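Local coordinates for choline binding protein PCPA (Streptococcus pneumoniae, PDB 4CP6) that serves as a pneumococcal vaccine antigen, a choline-binding protein whose leucine-rich repeat body probably mediates contacts at the bacterial surface, at residues Ile24-Leu29 with Gly36-Gly41; Val76-Phe81 with Lys106-Gly111; Gly111-Lys116 with Phe136-Leu141; Ile131-Phe136 with Leu150-Thr155. All blocks are in the same frame, centred on the assembly; numbering follows the deposited sequence.

Contact 1: Ile24-Leu29 with Gly36-Gly41; sequences IKYKVL and GTVQVG
Lys27 and Gln39 face each other as the hydrogen-bonded pair of an antiparallel beta hairpin: Lys27 N donates to Gln39 O at 3.0 Å, and Gln39 N donates back to Lys27 O. Leu29 N to Thr37 O (2.8 Å) and Gly41 N to Lys25 O (2.7 Å) extend the pairing along the strands, whose axes run at 140°, well short of straight antiparallel. Tyr26 with Val40 and Val28 with Val38 are the non-hydrogen-bonded pairs, and all four side chains sit on one face of the sheet. The Tyr26 ring is met obliquely there by two methyls, Val38 CG2 at 3.9 Å from CD2 and Val40 CG2 at 3.8 Å from CE2. That same Val40 methyl touches Ile24 CG2 at 3.7 Å, while Val28 CG2 rests on Val38 CG1. On the other face the Lys27 and Gln39 side chains run alongside each other, Lys27 CB against Gln39 CG, and Leu29 crosses Gln39 at about a right angle. Farther out, Val73 of strand 69-76 packs on Val38 and Pro61 on Tyr26, while Lys25 NZ hydrogen-bonds Gln20 OE1 and Thr37 OG1 hydrogen-bonds Thr30 OG1. Gln39 keeps CG between its backbone N and carbonyl carbon (chi1 62°), and with the chain extended beyond it the amide reaches forward past the strand end: Gln39 NE2 donates to Gly41 O at 3.1 Å.

Contact 2: Val76-Phe81 with Lys106-Gly111; sequences VASQAF and KIQKKG
Val76 and Ile107 pair in parallel, with Val76 N donating to Lys106 O at 3.0 Å and Gln108 N to Val76 O at 2.9 Å. Both chains then leave the strand through type II beta turns, Ala77 to Ala80 and Gln108 to Gly111. Strand and turn stacked on strand and turn is consistent with the leucine-rich repeat solenoid. The two turns stay bonded to each other. Gln79 N reaches Lys110 O at 3.0 Å, though from well above the carbonyl plane, whereas Phe81 N sits nearly on the line of the Gly111 C=O bond, 2.8 Å from Gly111 O. Among the side chains, Ser78 bonds directly across: with OG beside its own backbone N (chi1 -64°), the hydroxyl donates to Lys109 O at 2.8 Å, in the carbonyl plane and on a lone pair. Val76 CB lies near Ile107 CG1 on the inner side. Gln79, bent at its second torsion, runs alongside Lys110, pointing the same way, and one water bridges Gln79 NE2 (3.0 Å) and Lys110 NZ (3.2 Å), accepting from both; Gln79 OE1 bonds Tyr84. Phe81 turns its ring away to pack on Val40, Phe49 and Ile60. Four of the five direct hydrogen bonds run between main-chain atoms, so most of the direct polar pairing does not rest on side-chain identity, while the buried Ser78 hydroxyl is satisfied by a carbonyl.

Contact 3: Gly111-Lys116 with Phe136-Leu141; sequences GFHGSK and FDFSEL
Phe112 and Phe136 share one first torsion, CG beside the backbone N with chi1 near -65°, and this lays their rings alongside each other, pointing the same way. The planes are within 11° of parallel but slid apart, centroids 4.8 Å from each other, so the rings barely overlap; Phe112 CG is 3.5 Å from Phe136 CE1. His113 instead sets its ring anti to the backbone N (chi1 162°), bringing ND1 to Asp137 OD1 at 2.7 Å; the donor comes from above the carboxylate plane. Asp137 OD2 forms a salt bridge with Arg134, and Tyr84 stacks on the imidazole, so each partner has a second contact. Phe112 to Ser115 and Phe136 to Ser139 are type II turns at matching places in neighbouring coils of the leucine-rich repeat solenoid, and Phe158 continues the row of phenylalanines beyond Phe136. Main-chain bonds join the turns: Gly114 N to Asp137 O and Glu140 N to Ser115 O, both 2.8 Å and both nearly straight on to the carbonyl oxygen. Gly114 CA also offers a C-H to Phe138 O at 3.4 Å. After the turns, Lys116 and Glu140 lie alongside, but the lysine amine does not touch the carboxylate, whose OE1 forms a salt bridge with Lys118 NZ.

Contact 4: Ile131-Phe136 with Leu150-Thr155; sequences IEDRAF and LEYIGT
Leu150 CD1 touches Ile131 CG1 at 3.7 Å, the two side chains crossing at about a right angle. Two residues on, Tyr152 O accepts from Ile131 N in an almost straight bond of 3.1 Å. Its side chain stands anti to the backbone N (chi1 176°), which carries the ring out beside Glu132: the carboxylate lies obliquely near CE2, its plane 35° from that of the ring. A water accepts from Tyr152 OH and donates to Glu132 OE1 and Asp133 OD1, each 2.7 Å from it, so one solvent molecule ties all three polar groups together. Ile153 pairs in parallel with Ile131, and both isoleucines reach Leu146, on the apolar inside of the coil. The short parallel strand and the turn after it recur from coil to coil in the leucine-rich repeat solenoid, and here one coil is set against the next. Gly154 N then donates to Ile131 O at 2.7 Å, and Gly154 CA lies beside Asp133 OD1. Thr155 is held at both ends of its backbone. Its N donates to Asp133 OD1 at 3.0 Å, well above the carboxylate plane, and Thr155 O accepts at 2.8 Å from the N of Arg134, a residue of the type II turn Glu132 to Ala135. Thr155 OG1 hydrogen-bonds Ser179 OG, while the Arg134 guanidinium turns to Asp137 in a salt bridge.

In the fold
From the N-terminal end into the repeats, the four contacts lie on the same side of the chain's centre. Contact 1 is a hairpin near the N-terminal end of the sheet; its strand 35-40 runs parallel to strand 69-76, whose end opens contact 2, about 11 Å away between centres. Contact 2 joins strands 69-76 and 106-107, and contact 4, its centre about 10 Å farther, joins 130-131 and 152-153 of the same sheet. Contact 3 links the turns after strands 106-107 and 130-131; it shares Gly111 with contact 2 and Phe136 with contact 4, and its segments alternate with those of contact 4 along the chain. The hairpin is thus continuous with the solenoid through the shared sheet.

Contact 1: Ile24-Leu29 with Gly36-Gly41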
# COMPACT_ATOMS: atom_id res chain seq x y z
N ILE A 24 33.19 -10.86 10.13
CA ILE A 24 31.84 -10.40 10.46
C ILE A 24 32.04 -9.44 11.63
O ILE A 24 32.66 -9.81 12.64
CB ILE A 24 30.84 -11.54 10.80
CG1 ILE A 24 30.63 -12.49 9.59
CG2 ILE A 24 29.48 -10.95 11.27
CD1 ILE A 24 29.71 -13.72 9.82
N LYS A 25 31.50 -8.22 11.51
CA LYS A 25 31.56 -7.25 12.59
C LYS A 25 30.30 -7.36 13.44
O LYS A 25 29.21 -7.55 12.89
CB LYS A 25 31.67 -5.82 12.04
CG LYS A 25 33.01 -5.55 11.38
CD LYS A 25 33.04 -4.17 10.73
CE LYS A 25 34.40 -3.82 10.16
NZ LYS A 25 34.79 -4.72 9.05
N TYR A 26 30.46 -7.21 14.75
CA TYR A 26 29.40 -7.22 15.75
C TYR A 26 29.57 -5.97 16.61
O TYR A 26 30.70 -5.58 16.91
CB TYR A 26 29.50 -8.45 16.65
CG TYR A 26 29.43 -9.75 15.90
CD1 TYR A 26 30.58 -10.33 15.36
CD2 TYR A 26 28.22 -10.42 15.75
CE1 TYR A 26 30.53 -11.55 14.70
CE2 TYR A 26 28.15 -11.63 15.05
CZ TYR A 26 29.31 -12.21 14.56
OH TYR A 26 29.23 -13.40 13.87
N LYS A 27 28.46 -5.35 17.02
CA LYS A 27 28.56 -4.17 17.86
C LYS A 27 27.88 -4.44 19.19
O LYS A 27 26.76 -4.93 19.21
CB LYS A 27 27.95 -2.96 17.12
CG LYS A 27 28.03 -1.65 17.88
CD LYS A 27 27.54 -0.50 17.03
CE LYS A 27 27.55 0.79 17.80
NZ LYS A 27 27.40 1.96 16.90
N VAL A 28 28.59 -4.19 20.31
CA VAL A 28 28.10 -4.45 21.66
C VAL A 28 26.93 -3.54 21.97
O VAL A 28 27.02 -2.31 21.85
CB VAL A 28 29.24 -4.31 22.71
CG1 VAL A 28 28.72 -4.56 24.12
CG2 VAL A 28 30.40 -5.26 22.38
N LEU A 29 25.83 -4.18 22.38
CA LEU A 29 24.60 -3.50 22.77
C LEU A 29 24.52 -3.33 24.28
O LEU A 29 24.14 -2.26 24.76
CB LEU A 29 23.37 -4.25 22.23
CG LEU A 29 23.25 -4.41 20.73
CD1 LEU A 29 22.06 -5.28 20.42
CD2 LEU A 29 23.10 -3.06 20.02
N GLY A 36 27.09 -10.39 27.81
CA GLY A 36 26.65 -9.25 27.02
C GLY A 36 25.85 -9.64 25.80
O GLY A 36 25.55 -10.82 25.59
N THR A 37 25.42 -8.63 25.05
CA THR A 37 24.65 -8.85 23.82
C THR A 37 25.25 -8.03 22.73
O THR A 37 25.79 -6.94 23.01
CB THR A 37 23.16 -8.50 24.00
OG1 THR A 37 23.00 -7.11 24.26
CG2 THR A 37 22.51 -9.31 25.09
N VAL A 38 25.16 -8.54 21.49
CA VAL A 38 25.62 -7.82 20.32
C VAL A 38 24.57 -7.83 19.20
O VAL A 38 23.73 -8.72 19.13
CB VAL A 38 26.95 -8.40 19.72
CG1 VAL A 38 28.15 -8.12 20.61
CG2 VAL A 38 26.84 -9.89 19.39
N GLN A 39 24.67 -6.84 18.30
CA GLN A 39 24.01 -6.88 17.02
C GLN A 39 25.05 -7.42 16.03
O GLN A 39 26.26 -7.16 16.17
CB GLN A 39 23.51 -5.50 16.54
CG GLN A 39 24.63 -4.47 16.35
CD GLN A 39 24.08 -3.13 15.97
OE1 GLN A 39 23.09 -2.66 16.53
NE2 GLN A 39 24.73 -2.47 15.03
N VAL A 40 24.59 -8.19 15.03
CA VAL A 40 25.42 -8.66 13.93
C VAL A 40 25.38 -7.57 12.87
O VAL A 40 24.29 -7.18 12.43
CB VAL A 40 25.08 -10.09 13.41
CG1 VAL A 40 23.59 -10.23 13.06
CG2 VAL A 40 25.96 -10.48 12.23
N GLY A 41 26.54 -7.03 12.56
CA GLY A 41 26.72 -5.93 11.62
C GLY A 41 27.01 -4.65 12.38
O GLY A 41 26.53 -4.48 13.51

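Contact 2: Val76-Phe81 with Lys106-Gly111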
# COMPACT_ATOMS: atom_id res chain seq x y z
N VAL A 76 19.76 -8.21 14.34
CA VAL A 76 20.35 -8.05 13.02
C VAL A 76 20.44 -6.53 12.81
O VAL A 76 19.39 -5.84 12.81
CB VAL A 76 19.56 -8.74 11.90
CG1 VAL A 76 20.12 -8.37 10.54
CG2 VAL A 76 19.56 -10.26 12.10
N ALA A 77 21.67 -6.00 12.67
CA ALA A 77 21.84 -4.56 12.50
C ALA A 77 21.32 -4.07 11.15
O ALA A 77 21.31 -4.81 10.17
CB ALA A 77 23.31 -4.20 12.62
N SER A 78 20.99 -2.76 11.06
CA SER A 78 20.62 -2.19 9.79
C SER A 78 21.73 -2.47 8.76
O SER A 78 22.93 -2.35 9.08
CB SER A 78 20.45 -0.68 9.91
OG SER A 78 19.38 -0.43 10.80
N GLN A 79 21.34 -2.83 7.53
CA GLN A 79 22.24 -3.12 6.40
C GLN A 79 23.05 -4.40 6.56
O GLN A 79 23.71 -4.78 5.61
CB GLN A 79 23.22 -1.94 6.13
CG GLN A 79 22.58 -0.54 6.11
CD GLN A 79 21.62 -0.31 4.97
OE1 GLN A 79 21.63 -1.02 3.96
NE2 GLN A 79 20.72 0.64 5.14
N ALA A 80 22.98 -5.11 7.72
CA ALA A 80 23.89 -6.25 7.91
C ALA A 80 23.82 -7.30 6.82
O ALA A 80 24.87 -7.77 6.34
CB ALA A 80 23.66 -6.90 9.27
N PHE A 81 22.61 -7.67 6.40
CA PHE A 81 22.45 -8.66 5.35
C PHE A 81 21.78 -8.05 4.13
O PHE A 81 21.03 -8.70 3.40
CB PHE A 81 21.79 -9.94 5.87
CG PHE A 81 22.66 -10.57 6.93
CD1 PHE A 81 23.90 -11.14 6.60
CD2 PHE A 81 22.27 -10.55 8.26
CE1 PHE A 81 24.72 -11.69 7.59
CE2 PHE A 81 23.11 -11.09 9.25
CZ PHE A 81 24.33 -11.65 8.91
N LYS A 106 15.29 -8.86 17.33
CA LYS A 106 14.92 -7.73 16.49
C LYS A 106 15.70 -7.75 15.22
O LYS A 106 16.91 -8.02 15.24
CB LYS A 106 15.19 -6.41 17.24
CG LYS A 106 14.75 -5.17 16.47
CD LYS A 106 14.41 -4.00 17.38
CE LYS A 106 15.62 -3.36 18.00
NZ LYS A 106 15.30 -2.06 18.65
N ILE A 107 15.06 -7.42 14.12
CA ILE A 107 15.68 -7.17 12.82
C ILE A 107 15.52 -5.67 12.63
O ILE A 107 14.40 -5.15 12.54
CB ILE A 107 15.07 -7.98 11.66
CG1 ILE A 107 15.37 -9.49 11.86
CG2 ILE A 107 15.65 -7.46 10.33
CD1 ILE A 107 14.52 -10.45 10.96
N GLN A 108 16.63 -4.94 12.68
CA GLN A 108 16.63 -3.49 12.53
C GLN A 108 16.24 -3.07 11.11
O GLN A 108 16.19 -3.89 10.19
CB GLN A 108 18.01 -2.93 12.89
CG GLN A 108 18.32 -3.06 14.39
CD GLN A 108 19.74 -2.69 14.75
OE1 GLN A 108 20.28 -3.11 15.81
NE2 GLN A 108 20.37 -1.91 13.90
N LYS A 109 15.99 -1.76 10.94
CA LYS A 109 15.57 -1.24 9.63
C LYS A 109 16.56 -1.64 8.55
O LYS A 109 17.78 -1.58 8.76
CB LYS A 109 15.39 0.29 9.63
CG LYS A 109 16.58 1.08 10.12
CD LYS A 109 16.24 2.56 10.24
CE LYS A 109 17.50 3.33 10.53
NZ LYS A 109 17.31 4.79 10.34
N LYS A 110 16.05 -2.10 7.40
CA LYS A 110 16.90 -2.48 6.27
C LYS A 110 17.90 -3.57 6.62
O LYS A 110 18.92 -3.72 5.93
CB LYS A 110 17.59 -1.23 5.68
CG LYS A 110 16.56 -0.33 4.99
CD LYS A 110 17.16 0.80 4.21
CE LYS A 110 16.05 1.41 3.39
NZ LYS A 110 16.60 2.43 2.45
N GLY A 111 17.60 -4.42 7.62
CA GLY A 111 18.54 -5.49 7.96
C GLY A 111 18.81 -6.44 6.81
O GLY A 111 19.91 -7.00 6.72
O HOH W 1 19.75 2.52 3.07

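Contact 3: Gly111-Lys116 with Phe136-Leu141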
# COMPACT_ATOMS: atom_id res chain seq x y z
N GLY A 111 17.60 -4.42 7.62
CA GLY A 111 18.54 -5.49 7.96
C GLY A 111 18.81 -6.44 6.81
O GLY A 111 19.91 -7.00 6.72
N PHE A 112 17.82 -6.66 5.91
CA PHE A 112 17.91 -7.56 4.77
C PHE A 112 17.48 -6.84 3.49
O PHE A 112 16.95 -7.47 2.57
CB PHE A 112 17.05 -8.82 4.99
CG PHE A 112 17.51 -9.71 6.12
CD1 PHE A 112 17.14 -9.45 7.44
CD2 PHE A 112 18.26 -10.85 5.87
CE1 PHE A 112 17.50 -10.31 8.47
CE2 PHE A 112 18.65 -11.69 6.90
CZ PHE A 112 18.28 -11.42 8.20
N HIS A 113 17.74 -5.51 3.40
CA HIS A 113 17.34 -4.78 2.21
C HIS A 113 17.88 -5.48 0.94
O HIS A 113 19.08 -5.76 0.89
CB HIS A 113 17.84 -3.32 2.24
CG HIS A 113 17.80 -2.71 0.88
ND1 HIS A 113 16.67 -2.10 0.41
CD2 HIS A 113 18.72 -2.76 -0.12
CE1 HIS A 113 16.93 -1.78 -0.86
NE2 HIS A 113 18.16 -2.14 -1.20
N GLY A 114 17.04 -5.65 -0.07
CA GLY A 114 17.45 -6.23 -1.34
C GLY A 114 17.96 -7.65 -1.28
O GLY A 114 18.51 -8.14 -2.28
N SER A 115 17.80 -8.33 -0.14
CA SER A 115 18.32 -9.68 0.03
C SER A 115 18.07 -10.60 -1.14
O SER A 115 16.96 -10.70 -1.62
CB SER A 115 17.76 -10.31 1.30
OG SER A 115 18.25 -11.62 1.50
N LYS A 116 19.11 -11.32 -1.57
CA LYS A 116 18.95 -12.29 -2.65
C LYS A 116 18.56 -13.68 -2.12
O LYS A 116 18.39 -14.60 -2.92
CB LYS A 116 20.24 -12.39 -3.45
CG LYS A 116 20.50 -11.14 -4.26
CD LYS A 116 21.77 -11.31 -5.08
CE LYS A 116 21.67 -12.36 -6.14
NZ LYS A 116 22.91 -12.38 -6.99
N PHE A 136 13.02 -6.08 4.60
CA PHE A 136 13.13 -6.95 3.43
C PHE A 136 12.64 -6.21 2.20
O PHE A 136 12.18 -6.87 1.25
CB PHE A 136 12.31 -8.24 3.64
CG PHE A 136 12.80 -9.11 4.77
CD1 PHE A 136 13.79 -10.06 4.54
CD2 PHE A 136 12.32 -8.95 6.07
CE1 PHE A 136 14.24 -10.89 5.57
CE2 PHE A 136 12.79 -9.77 7.11
CZ PHE A 136 13.76 -10.71 6.85
N ASP A 137 12.78 -4.87 2.14
CA ASP A 137 12.29 -4.22 0.94
C ASP A 137 13.16 -4.57 -0.27
O ASP A 137 14.37 -4.78 -0.14
CB ASP A 137 12.07 -2.71 1.10
CG ASP A 137 13.31 -1.86 1.26
OD1 ASP A 137 14.35 -2.40 1.67
OD2 ASP A 137 13.22 -0.64 0.97
N PHE A 138 12.54 -4.70 -1.44
CA PHE A 138 13.22 -5.03 -2.71
C PHE A 138 13.90 -6.41 -2.63
O PHE A 138 14.79 -6.71 -3.43
CB PHE A 138 14.23 -3.92 -3.11
CG PHE A 138 13.54 -2.60 -3.36
CD1 PHE A 138 12.96 -2.32 -4.60
CD2 PHE A 138 13.44 -1.65 -2.35
CE1 PHE A 138 12.33 -1.10 -4.83
CE2 PHE A 138 12.82 -0.41 -2.59
CZ PHE A 138 12.24 -0.16 -3.81
N SER A 139 13.47 -7.27 -1.69
CA SER A 139 14.11 -8.57 -1.57
C SER A 139 13.68 -9.55 -2.67
O SER A 139 12.64 -9.34 -3.35
CB SER A 139 13.85 -9.19 -0.20
OG SER A 139 12.59 -9.82 -0.18
N GLU A 140 14.46 -10.63 -2.82
CA GLU A 140 14.14 -11.72 -3.76
C GLU A 140 13.50 -12.90 -3.01
O GLU A 140 13.41 -14.00 -3.55
CB GLU A 140 15.41 -12.18 -4.47
CG GLU A 140 16.09 -11.05 -5.23
CD GLU A 140 17.20 -11.46 -6.18
OE1 GLU A 140 17.30 -12.65 -6.53
OE2 GLU A 140 17.97 -10.56 -6.58
N LEU A 141 13.01 -12.65 -1.78
CA LEU A 141 12.37 -13.67 -0.97
C LEU A 141 11.20 -14.30 -1.72
O LEU A 141 10.40 -13.59 -2.31
CB LEU A 141 11.82 -12.97 0.28
CG LEU A 141 11.35 -13.76 1.47
CD1 LEU A 141 12.48 -14.67 2.00
CD2 LEU A 141 10.96 -12.78 2.59

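Contact 4: Ile131-Phe136 with Leu150-Thr155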
# COMPACT_ATOMS: atom_id res chain seq x y z
N ILE A 131 10.23 -6.80 13.40
CA ILE A 131 10.87 -6.64 12.11
C ILE A 131 10.66 -5.15 11.83
O ILE A 131 9.51 -4.72 11.63
CB ILE A 131 10.24 -7.53 11.00
CG1 ILE A 131 10.48 -9.01 11.28
CG2 ILE A 131 10.79 -7.13 9.61
CD1 ILE A 131 9.68 -9.94 10.32
N GLU A 132 11.74 -4.37 11.82
CA GLU A 132 11.64 -2.94 11.64
C GLU A 132 11.52 -2.53 10.18
O GLU A 132 11.50 -3.38 9.28
CB GLU A 132 12.77 -2.22 12.38
CG GLU A 132 12.53 -2.17 13.90
CD GLU A 132 11.37 -1.28 14.32
OE1 GLU A 132 10.95 -0.42 13.52
OE2 GLU A 132 10.93 -1.41 15.49
N ASP A 133 11.36 -1.22 9.95
CA ASP A 133 11.05 -0.68 8.65
C ASP A 133 11.93 -1.18 7.54
O ASP A 133 13.15 -1.23 7.69
CB ASP A 133 11.10 0.85 8.67
CG ASP A 133 10.20 1.51 9.70
OD1 ASP A 133 9.37 0.79 10.33
OD2 ASP A 133 10.19 2.74 9.76
N ARG A 134 11.30 -1.53 6.42
CA ARG A 134 12.05 -1.90 5.21
C ARG A 134 13.06 -3.03 5.42
O ARG A 134 14.06 -3.12 4.69
CB ARG A 134 12.71 -0.64 4.58
CG ARG A 134 11.65 0.33 4.09
CD ARG A 134 12.23 1.54 3.37
NE ARG A 134 11.15 2.38 2.81
CZ ARG A 134 10.58 2.15 1.62
NH1 ARG A 134 10.99 1.14 0.84
NH2 ARG A 134 9.59 2.94 1.19
N ALA A 135 12.81 -3.90 6.40
CA ALA A 135 13.79 -4.97 6.64
C ALA A 135 14.04 -5.85 5.43
O ALA A 135 15.18 -6.30 5.24
CB ALA A 135 13.35 -5.82 7.81
N PHE A 136 13.02 -6.08 4.60
CA PHE A 136 13.13 -6.95 3.43
C PHE A 136 12.64 -6.21 2.20
O PHE A 136 12.18 -6.87 1.25
CB PHE A 136 12.31 -8.24 3.64
CG PHE A 136 12.80 -9.11 4.77
CD1 PHE A 136 13.79 -10.06 4.54
CD2 PHE A 136 12.32 -8.95 6.07
CE1 PHE A 136 14.24 -10.89 5.57
CE2 PHE A 136 12.79 -9.77 7.11
CZ PHE A 136 13.76 -10.71 6.85
N LEU A 150 6.65 -13.10 16.78
CA LEU A 150 6.63 -11.80 16.11
C LEU A 150 5.40 -10.99 16.46
O LEU A 150 4.29 -11.46 16.26
CB LEU A 150 6.76 -12.02 14.62
CG LEU A 150 6.74 -10.74 13.76
CD1 LEU A 150 8.04 -9.94 13.93
CD2 LEU A 150 6.52 -11.10 12.31
N GLU A 151 5.61 -9.77 16.98
CA GLU A 151 4.52 -8.88 17.38
C GLU A 151 4.32 -7.67 16.48
O GLU A 151 3.22 -7.08 16.50
CB GLU A 151 4.77 -8.36 18.79
CG GLU A 151 4.77 -9.46 19.84
CD GLU A 151 4.97 -8.99 21.27
OE1 GLU A 151 4.73 -7.79 21.56
OE2 GLU A 151 5.34 -9.83 22.12
N TYR A 152 5.38 -7.24 15.77
CA TYR A 152 5.34 -5.99 15.04
C TYR A 152 6.05 -6.13 13.71
O TYR A 152 7.18 -6.61 13.66
CB TYR A 152 6.13 -4.96 15.89
CG TYR A 152 6.27 -3.60 15.24
CD1 TYR A 152 5.27 -2.64 15.35
CD2 TYR A 152 7.41 -3.27 14.50
CE1 TYR A 152 5.38 -1.41 14.72
CE2 TYR A 152 7.53 -2.04 13.86
CZ TYR A 152 6.51 -1.12 13.98
OH TYR A 152 6.65 0.08 13.33
N ILE A 153 5.41 -5.66 12.63
CA ILE A 153 6.03 -5.58 11.30
C ILE A 153 6.05 -4.11 10.91
O ILE A 153 4.98 -3.48 10.88
CB ILE A 153 5.27 -6.42 10.26
CG1 ILE A 153 5.39 -7.91 10.60
CG2 ILE A 153 5.76 -6.08 8.82
CD1 ILE A 153 4.57 -8.81 9.67
N GLY A 154 7.23 -3.57 10.66
CA GLY A 154 7.44 -2.17 10.33
C GLY A 154 7.04 -1.72 8.94
O GLY A 154 6.62 -2.52 8.10
N THR A 155 7.14 -0.40 8.72
CA THR A 155 6.73 0.26 7.50
C THR A 155 7.46 -0.32 6.31
O THR A 155 8.68 -0.47 6.35
CB THR A 155 6.96 1.74 7.63
OG1 THR A 155 6.08 2.20 8.66
CG2 THR A 155 6.68 2.51 6.33
O HOH W 2 8.99 1.28 12.95